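Local coordinates for protein excinuclease ABC, subunit A. (Deinococcus radiodurans, PDB 2VF7) that probably recognises damaged DNA in nucleotide excision repair, as a dimeric, zinc-containing, ATP-hydrolysing DNA-binding protein of the UvrA family in the ABC superfamily, at residues 116-120 with 355-360; 92-98 with 400-406; 615-621 with 678-682. The protein carries 1 engineered substitution. All blocks are in the same frame, centred on the assembly; numbering follows the deposited sequence.

Contact 1. Residues 116-120 with 355-360; sequences LSNLL and DLVKRL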
ATOM      1  N   LEU A 116     -17.764  11.088 -11.754  1.00 57.34           N
ATOM      2  CA  LEU A 116     -18.460  12.201 -12.437  1.00 56.45           C
ATOM      3  C   LEU A 116     -18.084  13.611 -11.970  1.00 56.22           C
ATOM      4  O   LEU A 116     -17.974  14.529 -12.787  1.00 56.21           O
ATOM      5  CB  LEU A 116     -19.985  12.023 -12.369  1.00 56.08           C
ATOM      6  CG  LEU A 116     -20.635  10.775 -12.987  1.00 55.82           C
ATOM      7  CD1 LEU A 116     -22.136  10.797 -12.792  1.00 55.12           C
ATOM      8  CD2 LEU A 116     -20.310  10.613 -14.467  1.00 55.38           C
ATOM      9  N   SER A 117     -17.897  13.780 -10.665  1.00 56.05           N
ATOM     10  CA  SER A 117     -17.648  15.101 -10.084  1.00 56.05           C
ATOM     11  C   SER A 117     -16.400  15.744 -10.639  1.00 55.77           C
ATOM     12  O   SER A 117     -16.382  16.957 -10.842  1.00 55.80           O
ATOM     13  CB  SER A 117     -17.566  15.038  -8.556  1.00 56.10           C
ATOM     14  OG  SER A 117     -18.806  14.624  -8.005  1.00 57.52           O
ATOM     15  N   ASN A 118     -15.361  14.942 -10.879  1.00 55.62           N
ATOM     16  CA  ASN A 118     -14.132  15.468 -11.466  1.00 55.53           C
ATOM     17  C   ASN A 118     -14.386  16.027 -12.860  1.00 55.47           C
ATOM     18  O   ASN A 118     -13.922  17.124 -13.190  1.00 55.65           O
ATOM     19  CB  ASN A 118     -13.024  14.414 -11.524  1.00 55.71           C
ATOM     20  CG  ASN A 118     -11.735  14.941 -12.183  1.00 55.99           C
ATOM     21  OD1 ASN A 118     -11.399  16.125 -12.077  1.00 54.81           O
ATOM     22  ND2 ASN A 118     -11.009  14.051 -12.855  1.00 56.20           N
ATOM     23  N   LEU A 119     -15.141  15.278 -13.660  1.00 55.00           N
ATOM     24  CA  LEU A 119     -15.347  15.627 -15.055  1.00 54.61           C
ATOM     25  C   LEU A 119     -16.125  16.930 -15.203  1.00 55.02           C
ATOM     26  O   LEU A 119     -15.901  17.699 -16.160  1.00 55.11           O
ATOM     27  CB  LEU A 119     -16.020  14.479 -15.809  1.00 54.33           C
ATOM     28  CG  LEU A 119     -15.377  13.081 -15.796  1.00 53.76           C
ATOM     29  CD1 LEU A 119     -16.206  12.126 -16.638  1.00 52.34           C
ATOM     30  CD2 LEU A 119     -13.906  13.069 -16.250  1.00 53.13           C
ATOM     31  N   LEU A 120     -17.019  17.195 -14.249  1.00 55.11           N
ATOM     32  CA  LEU A 120     -17.768  18.446 -14.259  1.00 55.12           C
ATOM     33  C   LEU A 120     -17.034  19.613 -13.586  1.00 55.30           C
ATOM     34  O   LEU A 120     -17.501  20.744 -13.637  1.00 55.49           O
ATOM     35  CB  LEU A 120     -19.214  18.263 -13.756  1.00 55.11           C
ATOM     36  CG  LEU A 120     -19.642  18.059 -12.299  1.00 55.37           C
ATOM     37  CD1 LEU A 120     -19.697  19.377 -11.522  1.00 56.25           C
ATOM     38  CD2 LEU A 120     -21.005  17.383 -12.260  1.00 54.78           C
ATOM     39  N   ASP A 355     -19.443  13.094 -23.501  1.00 50.06           N
ATOM     40  CA  ASP A 355     -18.636  12.184 -22.687  1.00 50.07           C
ATOM     41  C   ASP A 355     -19.250  11.952 -21.299  1.00 50.01           C
ATOM     42  O   ASP A 355     -19.206  10.839 -20.769  1.00 50.21           O
ATOM     43  CB  ASP A 355     -17.216  12.750 -22.569  1.00 50.18           C
ATOM     44  CG  ASP A 355     -16.381  12.050 -21.530  1.00 50.34           C
ATOM     45  OD1 ASP A 355     -16.101  10.845 -21.702  1.00 50.31           O
ATOM     46  OD2 ASP A 355     -15.993  12.721 -20.546  1.00 51.03           O
ATOM     47  N   LEU A 356     -19.817  13.010 -20.725  1.00 49.66           N
ATOM     48  CA  LEU A 356     -20.515  12.928 -19.451  1.00 49.30           C
ATOM     49  C   LEU A 356     -21.858  12.216 -19.558  1.00 49.11           C
ATOM     50  O   LEU A 356     -22.236  11.457 -18.674  1.00 49.26           O
ATOM     51  CB  LEU A 356     -20.719  14.325 -18.860  1.00 49.28           C
ATOM     52  CG  LEU A 356     -19.787  14.755 -17.728  1.00 48.99           C
ATOM     53  CD1 LEU A 356     -19.860  16.258 -17.530  1.00 48.80           C
ATOM     54  CD2 LEU A 356     -20.122  14.017 -16.443  1.00 48.29           C
ATOM     55  N   VAL A 357     -22.577  12.461 -20.639  1.00 49.12           N
ATOM     56  CA  VAL A 357     -23.911  11.901 -20.807  1.00 49.23           C
ATOM     57  C   VAL A 357     -23.857  10.423 -21.231  1.00 49.17           C
ATOM     58  O   VAL A 357     -24.817   9.677 -21.024  1.00 49.18           O
ATOM     59  CB  VAL A 357     -24.762  12.770 -21.781  1.00 49.15           C
ATOM     60  CG1 VAL A 357     -24.513  12.377 -23.215  1.00 49.35           C
ATOM     61  CG2 VAL A 357     -26.244  12.671 -21.451  1.00 49.82           C
ATOM     62  N   LYS A 358     -22.734  10.007 -21.815  1.00 49.17           N
ATOM     63  CA  LYS A 358     -22.523   8.607 -22.180  1.00 49.37           C
ATOM     64  C   LYS A 358     -22.342   7.784 -20.909  1.00 49.00           C
ATOM     65  O   LYS A 358     -22.967   6.733 -20.743  1.00 49.16           O
ATOM     66  CB  LYS A 358     -21.300   8.462 -23.091  1.00 49.66           C
ATOM     67  CG  LYS A 358     -21.035   7.039 -23.612  1.00 50.38           C
ATOM     68  CD  LYS A 358     -19.529   6.772 -23.787  1.00 51.86           C
ATOM     69  CE  LYS A 358     -18.793   6.739 -22.428  1.00 51.70           C
ATOM     70  NZ  LYS A 358     -17.304   6.723 -22.561  1.00 51.71           N
ATOM     71  N   ARG A 359     -21.483   8.276 -20.021  1.00 48.65           N
ATOM     72  CA  ARG A 359     -21.324   7.713 -18.679  1.00 48.36           C
ATOM     73  C   ARG A 359     -22.642   7.679 -17.918  1.00 48.22           C
ATOM     74  O   ARG A 359     -22.990   6.658 -17.338  1.00 48.44           O
ATOM     75  CB  ARG A 359     -20.287   8.498 -17.880  1.00 48.16           C
ATOM     76  CG  ARG A 359     -18.876   8.055 -18.135  1.00 48.67           C
ATOM     77  CD  ARG A 359     -17.889   9.182 -17.932  1.00 49.95           C
ATOM     78  NE  ARG A 359     -16.891   9.169 -18.999  1.00 51.56           N
ATOM     79  CZ  ARG A 359     -15.678   8.626 -18.908  1.00 52.36           C
ATOM     80  NH1 ARG A 359     -15.272   8.056 -17.779  1.00 52.73           N
ATOM     81  NH2 ARG A 359     -14.862   8.667 -19.958  1.00 53.12           N
ATOM     82  N   LEU A 360     -23.376   8.789 -17.937  1.00 47.87           N
ATOM     83  CA  LEU A 360     -24.637   8.902 -17.207  1.00 47.43           C
ATOM     84  C   LEU A 360     -25.696   7.892 -17.644  1.00 47.28           C
ATOM     85  O   LEU A 360     -26.486   7.440 -16.822  1.00 47.37           O
ATOM     86  CB  LEU A 360     -25.189  10.333 -17.286  1.00 47.13           C
ATOM     87  CG  LEU A 360     -24.640  11.339 -16.275  1.00 45.68           C
ATOM     88  CD1 LEU A 360     -24.659  12.749 -16.826  1.00 44.52           C
ATOM     89  CD2 LEU A 360     -25.425  11.259 -14.981  1.00 45.17           C
TER
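L116 and L119, one helical turn apart, meet L356, R359 and L360 across two helices that run antiparallel, their axes at 165° and 10.9 Å apart at closest approach. L116 splits its two methyls between partners: CD2 rests 3.9 Å from L356 CD2 and also nears the CB of R359, while CD1 lies against CD2 of L360. The L116 and L356 side chains meet at a slant, whereas L116 and R359 run alongside each other with opposed directions. L356 CD2 also reaches the CB of L119, so this leucine fits between L116 and L119.

Beside this apolar patch L119 lies roughly perpendicular to R359. Its CD1 packs 3.6 Å from R359 CD and covers one face of the guanidinium. A bend at chi3 (-137°) carries the end of the arginine back along its own helix to D355, one turn earlier. There it grips a single carboxylate oxygen side-on: NH2 lies 3.1 Å from D355 OD1 on the syn side, while NE meets the same atom from above the carboxylate plane, 3.3 Å away. A serine in place of R359 would probably leave the D355 carboxylate without its cationic mate and L119 CD1 without the flat surface it lies on.

L324 of helix 317-328 also packs on L356 and L360, and L120 packs on L373. The result is an antiparallel helix pair with a leucine seam, bordered by an intrahelical i to i+4 salt bridge whose arginine doubles as apolar packing.

Contact 2. Residues 92-98 with 400-406; sequences PPAVALQ and GVVYVLD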
ATOM      1  N   PRO A  92      -7.200 -15.396 -13.029  1.00 54.05           N
ATOM      2  CA  PRO A  92      -6.709 -14.028 -13.304  1.00 53.72           C
ATOM      3  C   PRO A  92      -6.728 -13.151 -12.031  1.00 53.46           C
ATOM      4  O   PRO A  92      -7.131 -13.624 -10.977  1.00 53.44           O
ATOM      5  CB  PRO A  92      -7.668 -13.492 -14.391  1.00 53.26           C
ATOM      6  CG  PRO A  92      -8.756 -14.515 -14.565  1.00 53.57           C
ATOM      7  CD  PRO A  92      -8.561 -15.627 -13.562  1.00 53.95           C
ATOM      8  N   PRO A  93      -6.231 -11.898 -12.106  1.00 53.34           N
ATOM      9  CA  PRO A  93      -6.424 -11.019 -10.940  1.00 52.83           C
ATOM     10  C   PRO A  93      -7.910 -10.742 -10.676  1.00 52.63           C
ATOM     11  O   PRO A  93      -8.730 -10.942 -11.568  1.00 51.72           O
ATOM     12  CB  PRO A  93      -5.678  -9.744 -11.343  1.00 52.93           C
ATOM     13  CG  PRO A  93      -4.676 -10.213 -12.375  1.00 52.94           C
ATOM     14  CD  PRO A  93      -5.440 -11.238 -13.161  1.00 52.96           C
ATOM     15  N   ALA A  94      -8.249 -10.306  -9.457  1.00 52.72           N
ATOM     16  CA  ALA A  94      -9.642 -10.162  -9.051  1.00 53.00           C
ATOM     17  C   ALA A  94      -9.960  -8.830  -8.376  1.00 53.98           C
ATOM     18  O   ALA A  94      -9.160  -8.320  -7.598  1.00 54.55           O
ATOM     19  CB  ALA A  94     -10.044 -11.325  -8.139  1.00 52.71           C
ATOM     20  N   VAL A  95     -11.157  -8.308  -8.661  1.00 54.57           N
ATOM     21  CA  VAL A  95     -11.735  -7.125  -8.010  1.00 54.62           C
ATOM     22  C   VAL A  95     -13.048  -7.518  -7.309  1.00 54.85           C
ATOM     23  O   VAL A  95     -13.923  -8.090  -7.935  1.00 54.90           O
ATOM     24  CB  VAL A  95     -12.032  -6.005  -9.057  1.00 55.07           C
ATOM     25  CG1 VAL A  95     -12.444  -4.715  -8.369  1.00 53.76           C
ATOM     26  CG2 VAL A  95     -10.813  -5.763  -9.960  1.00 54.02           C
ATOM     27  N   ALA A  96     -13.175  -7.241  -6.010  1.00 55.15           N
ATOM     28  CA  ALA A  96     -14.453  -7.413  -5.321  1.00 56.01           C
ATOM     29  C   ALA A  96     -15.241  -6.108  -5.389  1.00 56.62           C
ATOM     30  O   ALA A  96     -14.729  -5.048  -5.001  1.00 56.33           O
ATOM     31  CB  ALA A  96     -14.263  -7.849  -3.867  1.00 55.90           C
ATOM     32  N   LEU A  97     -16.470  -6.197  -5.902  1.00 57.31           N
ATOM     33  CA  LEU A  97     -17.376  -5.042  -5.947  1.00 58.67           C
ATOM     34  C   LEU A  97     -18.144  -4.774  -4.640  1.00 60.00           C
ATOM     35  O   LEU A  97     -18.972  -3.866  -4.576  1.00 59.61           O
ATOM     36  CB  LEU A  97     -18.308  -5.117  -7.162  1.00 58.12           C
ATOM     37  CG  LEU A  97     -17.526  -5.068  -8.494  1.00 56.64           C
ATOM     38  CD1 LEU A  97     -18.459  -5.167  -9.668  1.00 56.66           C
ATOM     39  CD2 LEU A  97     -16.641  -3.811  -8.595  1.00 53.61           C
ATOM     40  N   GLN A  98     -17.835  -5.563  -3.603  1.00 62.14           N
ATOM     41  CA  GLN A  98     -18.292  -5.313  -2.233  1.00 63.54           C
ATOM     42  C   GLN A  98     -17.122  -5.314  -1.273  1.00 64.75           C
ATOM     43  O   GLN A  98     -16.144  -6.038  -1.469  1.00 65.49           O
ATOM     44  CB  GLN A  98     -19.328  -6.351  -1.800  1.00 64.00           C
ATOM     45  CG  GLN A  98     -19.908  -6.117  -0.398  1.00 65.40           C
ATOM     46  CD  GLN A  98     -21.412  -6.176  -0.374  1.00 66.97           C
ATOM     47  OE1 GLN A  98     -21.984  -7.142   0.114  1.00 68.29           O
ATOM     48  NE2 GLN A  98     -22.072  -5.145  -0.921  1.00 67.25           N
ATOM     49  N   GLY A 400      -9.567  -8.369 -18.643  1.00 53.88           N
ATOM     50  CA  GLY A 400      -8.959  -9.574 -18.096  1.00 52.59           C
ATOM     51  C   GLY A 400      -8.887  -9.700 -16.579  1.00 52.02           C
ATOM     52  O   GLY A 400      -7.910 -10.216 -16.070  1.00 52.29           O
ATOM     53  N   VAL A 401      -9.890  -9.217 -15.845  1.00 51.48           N
ATOM     54  CA  VAL A 401      -9.957  -9.443 -14.387  1.00 50.57           C
ATOM     55  C   VAL A 401     -11.211 -10.291 -14.111  1.00 50.66           C
ATOM     56  O   VAL A 401     -12.032 -10.463 -15.009  1.00 50.44           O
ATOM     57  CB  VAL A 401      -9.995  -8.104 -13.530  1.00 50.32           C
ATOM     58  CG1 VAL A 401      -8.708  -7.332 -13.621  1.00 48.57           C
ATOM     59  CG2 VAL A 401     -11.176  -7.215 -13.897  1.00 50.45           C
ATOM     60  N   VAL A 402     -11.319 -10.841 -12.904  1.00 50.36           N
ATOM     61  CA  VAL A 402     -12.561 -11.413 -12.383  1.00 50.78           C
ATOM     62  C   VAL A 402     -13.260 -10.447 -11.430  1.00 50.67           C
ATOM     63  O   VAL A 402     -12.647  -9.943 -10.489  1.00 49.94           O
ATOM     64  CB  VAL A 402     -12.339 -12.703 -11.550  1.00 51.08           C
ATOM     65  CG1 VAL A 402     -13.662 -13.512 -11.475  1.00 51.42           C
ATOM     66  CG2 VAL A 402     -11.231 -13.548 -12.117  1.00 50.71           C
ATOM     67  N   TYR A 403     -14.552 -10.219 -11.661  1.00 51.13           N
ATOM     68  CA  TYR A 403     -15.391  -9.472 -10.716  1.00 51.04           C
ATOM     69  C   TYR A 403     -16.111 -10.423  -9.784  1.00 50.93           C
ATOM     70  O   TYR A 403     -16.752 -11.373 -10.228  1.00 50.52           O
ATOM     71  CB  TYR A 403     -16.394  -8.599 -11.460  1.00 51.44           C
ATOM     72  CG  TYR A 403     -15.741  -7.404 -12.129  1.00 52.00           C
ATOM     73  CD1 TYR A 403     -15.571  -7.351 -13.521  1.00 51.24           C
ATOM     74  CD2 TYR A 403     -15.280  -6.341 -11.369  1.00 51.97           C
ATOM     75  CE1 TYR A 403     -14.970  -6.242 -14.132  1.00 52.34           C
ATOM     76  CE2 TYR A 403     -14.665  -5.239 -11.961  1.00 52.84           C
ATOM     77  CZ  TYR A 403     -14.524  -5.183 -13.339  1.00 52.93           C
ATOM     78  OH  TYR A 403     -13.926  -4.063 -13.893  1.00 53.05           O
ATOM     79  N   VAL A 404     -15.984 -10.168  -8.486  1.00 51.33           N
ATOM     80  CA  VAL A 404     -16.630 -10.989  -7.458  1.00 51.47           C
ATOM     81  C   VAL A 404     -17.781 -10.203  -6.788  1.00 51.95           C
ATOM     82  O   VAL A 404     -17.565  -9.213  -6.092  1.00 50.59           O
ATOM     83  CB  VAL A 404     -15.605 -11.501  -6.416  1.00 51.58           C
ATOM     84  CG1 VAL A 404     -16.168 -12.698  -5.691  1.00 50.47           C
ATOM     85  CG2 VAL A 404     -14.289 -11.874  -7.092  1.00 51.04           C
ATOM     86  N   LEU A 405     -19.007 -10.639  -7.056  1.00 53.11           N
ATOM     87  CA  LEU A 405     -20.198  -9.932  -6.594  1.00 54.40           C
ATOM     88  C   LEU A 405     -20.990 -10.720  -5.527  1.00 54.78           C
ATOM     89  O   LEU A 405     -21.040 -11.956  -5.550  1.00 54.37           O
ATOM     90  CB  LEU A 405     -21.091  -9.544  -7.785  1.00 54.42           C
ATOM     91  CG  LEU A 405     -20.573  -8.614  -8.900  1.00 54.91           C
ATOM     92  CD1 LEU A 405     -20.320  -9.373 -10.192  1.00 55.00           C
ATOM     93  CD2 LEU A 405     -21.603  -7.550  -9.203  1.00 56.29           C
ATOM     94  N   ASP A 406     -21.597  -9.995  -4.596  1.00 55.72           N
ATOM     95  CA  ASP A 406     -22.395 -10.625  -3.530  1.00 57.32           C
ATOM     96  C   ASP A 406     -23.828 -10.102  -3.502  1.00 57.55           C
ATOM     97  O   ASP A 406     -24.110  -9.087  -2.866  1.00 57.44           O
ATOM     98  CB  ASP A 406     -21.745 -10.449  -2.158  1.00 57.60           C
ATOM     99  CG  ASP A 406     -22.633 -10.957  -1.027  1.00 60.95           C
ATOM    100  OD1 ASP A 406     -23.196 -10.108  -0.307  0.80 62.16           O
ATOM    101  OD2 ASP A 406     -22.799 -12.199  -0.876  0.80 64.23           O
TER
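V95 is bonded through both its backbone N and O at the centre of a parallel strand pair. V95 N donates to V402 O at 2.9 Å, and V95 O accepts from V404 N at 3.0 Å; V402 N bonded to P93 O and L97 N bonded to V404 O extend the pattern at its two ends. CA-H groups add to it, the CA of Y403 lying 3.4 Å from V95 O.

On the face that carries A94, A96, V402 and V404 the small alanines lie beside the valines, and P92 lies across V402 at about a right angle, its CG 3.6 Å from V402 CG2. On the face of V95 and Y403, the tyrosine CD2 and CE2 lie obliquely against V95 CB and the branched end of L97. With CG beside its backbone N (chi1 -72°), the Y403 ring leans back so that V401 CG2 sits over the rim of one face. L97 CD1 continues to L405 CD2, 4.0 Å away.

Further out, Q393 accepts a hydrogen bond from Y403 OH, fixing the ring's polar end, and helix 49-69 covers A94, A96 and V404. P93 packs on P93 of the second subunit, so the pair borders the dimer interface.

D406 ends its strand beside the ADP-binding S50, where the Walker B aspartate of ABC ATPases is expected. Buried backbone bonds and apolar flanks thus hold one edge of the nucleotide-binding sheet, which is consistent with placing the D406 carboxylate near the phosphates.

Contact 3. Residues 615-621 with 678-682; sequences LFAATPL and EVEYR
Y681 OH is held by its neighbour R682, whose NH2 donates to it at 3.1 Å, the hydroxyl lying in the guanidinium plane, while NE adds a weaker bond; E704 makes a further weak one. This clamp fixes a ring covered on both faces: R682 CG lies over one, and L615 CB covers the opposite one, 4.2 Å from the ring centroid. L615 CD1 touches the hydroxyl end.

At the other end of the tyrosine, Y681 CB sits over the centre of the F616 ring, 3.8 Å from its centroid, and V679 O comes to that ring's edge in plane. The two rings meet obliquely, their planes at 56°.

T619 joins the two helices. Its OG1 stands between the backbone N and the carbonyl carbon (chi1 49°), which turns it back to donate to F616 O at 2.6 Å. T619 OG1 also lies 3.3 Å from V679 CG1. L621 CD2 then packs on V679 CG2.

I686 and V689 of helix 686-690 adjoin F616. T619 takes the N-cap position of helix 620-624, so the contact is a corner between two short helices, packed on an extended loop. It closes the part of the chain that contains the zinc-binding cysteines C641, C644, C664 and C667.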
ATOM      1  N   LEU A 615     -22.596 -20.069  36.314  1.00 53.89           N
ATOM      2  CA  LEU A 615     -22.436 -21.529  36.427  1.00 52.61           C
ATOM      3  C   LEU A 615     -20.989 -21.935  36.574  1.00 52.46           C
ATOM      4  O   LEU A 615     -20.687 -23.000  37.112  1.00 52.31           O
ATOM      5  CB  LEU A 615     -23.000 -22.246  35.187  1.00 52.33           C
ATOM      6  CG  LEU A 615     -24.494 -22.228  34.837  1.00 52.17           C
ATOM      7  CD1 LEU A 615     -24.774 -22.880  33.489  1.00 48.49           C
ATOM      8  CD2 LEU A 615     -25.349 -22.869  35.954  1.00 49.99           C
ATOM      9  N   PHE A 616     -20.090 -21.120  36.028  1.00 52.80           N
ATOM     10  CA  PHE A 616     -18.643 -21.337  36.169  1.00 52.43           C
ATOM     11  C   PHE A 616     -18.148 -20.914  37.552  1.00 52.69           C
ATOM     12  O   PHE A 616     -17.328 -21.595  38.149  1.00 53.12           O
ATOM     13  CB  PHE A 616     -17.875 -20.617  35.049  1.00 52.22           C
ATOM     14  CG  PHE A 616     -17.728 -21.443  33.780  1.00 51.12           C
ATOM     15  CD1 PHE A 616     -18.718 -21.438  32.812  1.00 50.10           C
ATOM     16  CD2 PHE A 616     -16.598 -22.231  33.577  1.00 49.37           C
ATOM     17  CE1 PHE A 616     -18.606 -22.224  31.668  1.00 49.51           C
ATOM     18  CE2 PHE A 616     -16.470 -23.009  32.445  1.00 49.86           C
ATOM     19  CZ  PHE A 616     -17.466 -23.004  31.475  1.00 48.60           C
ATOM     20  N   ALA A 617     -18.671 -19.802  38.059  1.00 52.92           N
ATOM     21  CA  ALA A 617     -18.316 -19.285  39.372  1.00 53.77           C
ATOM     22  C   ALA A 617     -18.746 -20.198  40.526  1.00 54.59           C
ATOM     23  O   ALA A 617     -18.271 -20.030  41.655  1.00 54.72           O
ATOM     24  CB  ALA A 617     -18.906 -17.907  39.551  1.00 53.67           C
ATOM     25  N   ALA A 618     -19.642 -21.153  40.241  1.00 55.49           N
ATOM     26  CA  ALA A 618     -20.175 -22.085  41.254  1.00 55.90           C
ATOM     27  C   ALA A 618     -19.493 -23.466  41.291  1.00 56.44           C
ATOM     28  O   ALA A 618     -19.955 -24.374  41.981  1.00 57.07           O
ATOM     29  CB  ALA A 618     -21.667 -22.244  41.067  1.00 55.85           C
ATOM     30  N   THR A 619     -18.392 -23.616  40.563  1.00 57.22           N
ATOM     31  CA  THR A 619     -17.673 -24.889  40.473  1.00 57.38           C
ATOM     32  C   THR A 619     -16.664 -25.017  41.592  1.00 57.68           C
ATOM     33  O   THR A 619     -16.184 -23.996  42.109  1.00 58.08           O
ATOM     34  CB  THR A 619     -16.953 -25.067  39.096  1.00 57.54           C
ATOM     35  OG1 THR A 619     -16.199 -23.898  38.786  1.00 57.61           O
ATOM     36  CG2 THR A 619     -17.962 -25.302  37.996  1.00 56.67           C
ATOM     37  N   PRO A 620     -16.363 -26.272  42.003  1.00 57.71           N
ATOM     38  CA  PRO A 620     -15.380 -26.586  43.039  1.00 57.33           C
ATOM     39  C   PRO A 620     -14.032 -25.862  42.930  1.00 57.04           C
ATOM     40  O   PRO A 620     -13.466 -25.479  43.968  1.00 57.00           O
ATOM     41  CB  PRO A 620     -15.175 -28.108  42.901  1.00 57.48           C
ATOM     42  CG  PRO A 620     -16.052 -28.564  41.774  1.00 57.67           C
ATOM     43  CD  PRO A 620     -17.038 -27.490  41.511  1.00 57.87           C
ATOM     44  N   LEU A 621     -13.512 -25.701  41.712  1.00 56.35           N
ATOM     45  CA  LEU A 621     -12.192 -25.072  41.525  1.00 56.43           C
ATOM     46  C   LEU A 621     -12.250 -23.546  41.564  1.00 56.55           C
ATOM     47  O   LEU A 621     -11.345 -22.904  42.108  1.00 56.61           O
ATOM     48  CB  LEU A 621     -11.491 -25.571  40.254  1.00 56.17           C
ATOM     49  CG  LEU A 621     -10.083 -25.059  39.930  1.00 56.15           C
ATOM     50  CD1 LEU A 621      -8.983 -25.584  40.884  1.00 54.55           C
ATOM     51  CD2 LEU A 621      -9.741 -25.368  38.474  1.00 56.29           C
ATOM     52  N   GLU A 678      -8.392 -23.358  33.012  1.00 56.28           N
ATOM     53  CA  GLU A 678      -8.230 -24.549  33.856  1.00 56.54           C
ATOM     54  C   GLU A 678      -9.513 -24.951  34.587  1.00 55.96           C
ATOM     55  O   GLU A 678      -9.608 -26.080  35.090  1.00 56.47           O
ATOM     56  CB  GLU A 678      -7.109 -24.325  34.889  1.00 56.57           C
ATOM     57  CG  GLU A 678      -5.710 -24.218  34.295  1.00 56.13           C
ATOM     58  CD  GLU A 678      -4.630 -24.180  35.357  1.00 57.86           C
ATOM     59  OE1 GLU A 678      -3.422 -24.191  34.991  1.00 59.08           O
ATOM     60  OE2 GLU A 678      -4.980 -24.146  36.562  1.00 59.99           O
ATOM     61  N   VAL A 679     -10.475 -24.026  34.661  1.00 54.93           N
ATOM     62  CA  VAL A 679     -11.766 -24.249  35.333  1.00 54.10           C
ATOM     63  C   VAL A 679     -12.789 -24.811  34.348  1.00 54.10           C
ATOM     64  O   VAL A 679     -13.045 -24.212  33.292  1.00 53.20           O
ATOM     65  CB  VAL A 679     -12.327 -22.939  35.988  1.00 54.30           C
ATOM     66  CG1 VAL A 679     -13.624 -23.213  36.763  1.00 52.42           C
ATOM     67  CG2 VAL A 679     -11.270 -22.268  36.892  1.00 52.37           C
ATOM     68  N   GLU A 680     -13.379 -25.956  34.697  1.00 53.91           N
ATOM     69  CA  GLU A 680     -14.369 -26.593  33.829  1.00 54.15           C
ATOM     70  C   GLU A 680     -15.735 -26.831  34.480  1.00 53.98           C
ATOM     71  O   GLU A 680     -15.842 -27.423  35.566  1.00 55.24           O
ATOM     72  CB  GLU A 680     -13.836 -27.914  33.288  1.00 54.37           C
ATOM     73  CG  GLU A 680     -12.580 -27.820  32.454  1.00 55.37           C
ATOM     74  CD  GLU A 680     -11.978 -29.196  32.195  1.00 56.01           C
ATOM     75  OE1 GLU A 680     -12.329 -30.146  32.909  1.00 56.57           O
ATOM     76  OE2 GLU A 680     -11.160 -29.338  31.268  1.00 57.23           O
ATOM     77  N   TYR A 681     -16.771 -26.363  33.796  1.00 53.89           N
ATOM     78  CA  TYR A 681     -18.168 -26.704  34.092  1.00 53.12           C
ATOM     79  C   TYR A 681     -18.579 -27.845  33.168  1.00 52.75           C
ATOM     80  O   TYR A 681     -18.642 -27.670  31.937  1.00 52.49           O
ATOM     81  CB  TYR A 681     -19.081 -25.488  33.872  1.00 52.44           C
ATOM     82  CG  TYR A 681     -20.570 -25.799  33.838  1.00 52.86           C
ATOM     83  CD1 TYR A 681     -21.271 -26.150  35.000  1.00 51.54           C
ATOM     84  CD2 TYR A 681     -21.284 -25.726  32.646  1.00 51.40           C
ATOM     85  CE1 TYR A 681     -22.642 -26.434  34.966  1.00 50.08           C
ATOM     86  CE2 TYR A 681     -22.638 -26.000  32.610  1.00 51.17           C
ATOM     87  CZ  TYR A 681     -23.305 -26.350  33.765  1.00 51.71           C
ATOM     88  OH  TYR A 681     -24.647 -26.611  33.688  1.00 53.45           O
ATOM     89  N   ARG A 682     -18.837 -29.002  33.771  1.00 52.03           N
ATOM     90  CA  ARG A 682     -19.230 -30.226  33.073  1.00 52.05           C
ATOM     91  C   ARG A 682     -18.290 -30.615  31.940  1.00 52.22           C
ATOM     92  O   ARG A 682     -18.739 -30.894  30.821  1.00 52.42           O
ATOM     93  CB  ARG A 682     -20.679 -30.141  32.570  1.00 52.62           C
ATOM     94  CG  ARG A 682     -21.746 -30.450  33.612  1.00 51.59           C
ATOM     95  CD  ARG A 682     -23.040 -30.783  32.890  1.00 53.21           C
ATOM     96  NE  ARG A 682     -23.778 -29.586  32.498  1.00 52.50           N
ATOM     97  CZ  ARG A 682     -24.574 -29.500  31.431  1.00 51.19           C
ATOM     98  NH1 ARG A 682     -24.724 -30.530  30.607  1.00 48.74           N
ATOM     99  NH2 ARG A 682     -25.216 -28.362  31.180  1.00 51.64           N
TER

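Overall arrangement
Contact 2 is the most buried of the three, a parallel strand pair bonded through the backbone at an ADP site and next to the second subunit. Contact 1 is nested inside its chain loop; the centres are 24 Å apart, and no secondary-structure element is common to both. There two helices meet by leucine packing, with a salt bridge along one helix and no cross-contact hydrogen bonds. Contact 3 follows in series, about 49 Å from contact 2 and 66 Å from contact 1 between centres, away from the annotated sites. It is partly exposed; CH-pi and aliphatic packing joins its segments, while R682 holds Y681 OH within its own loop.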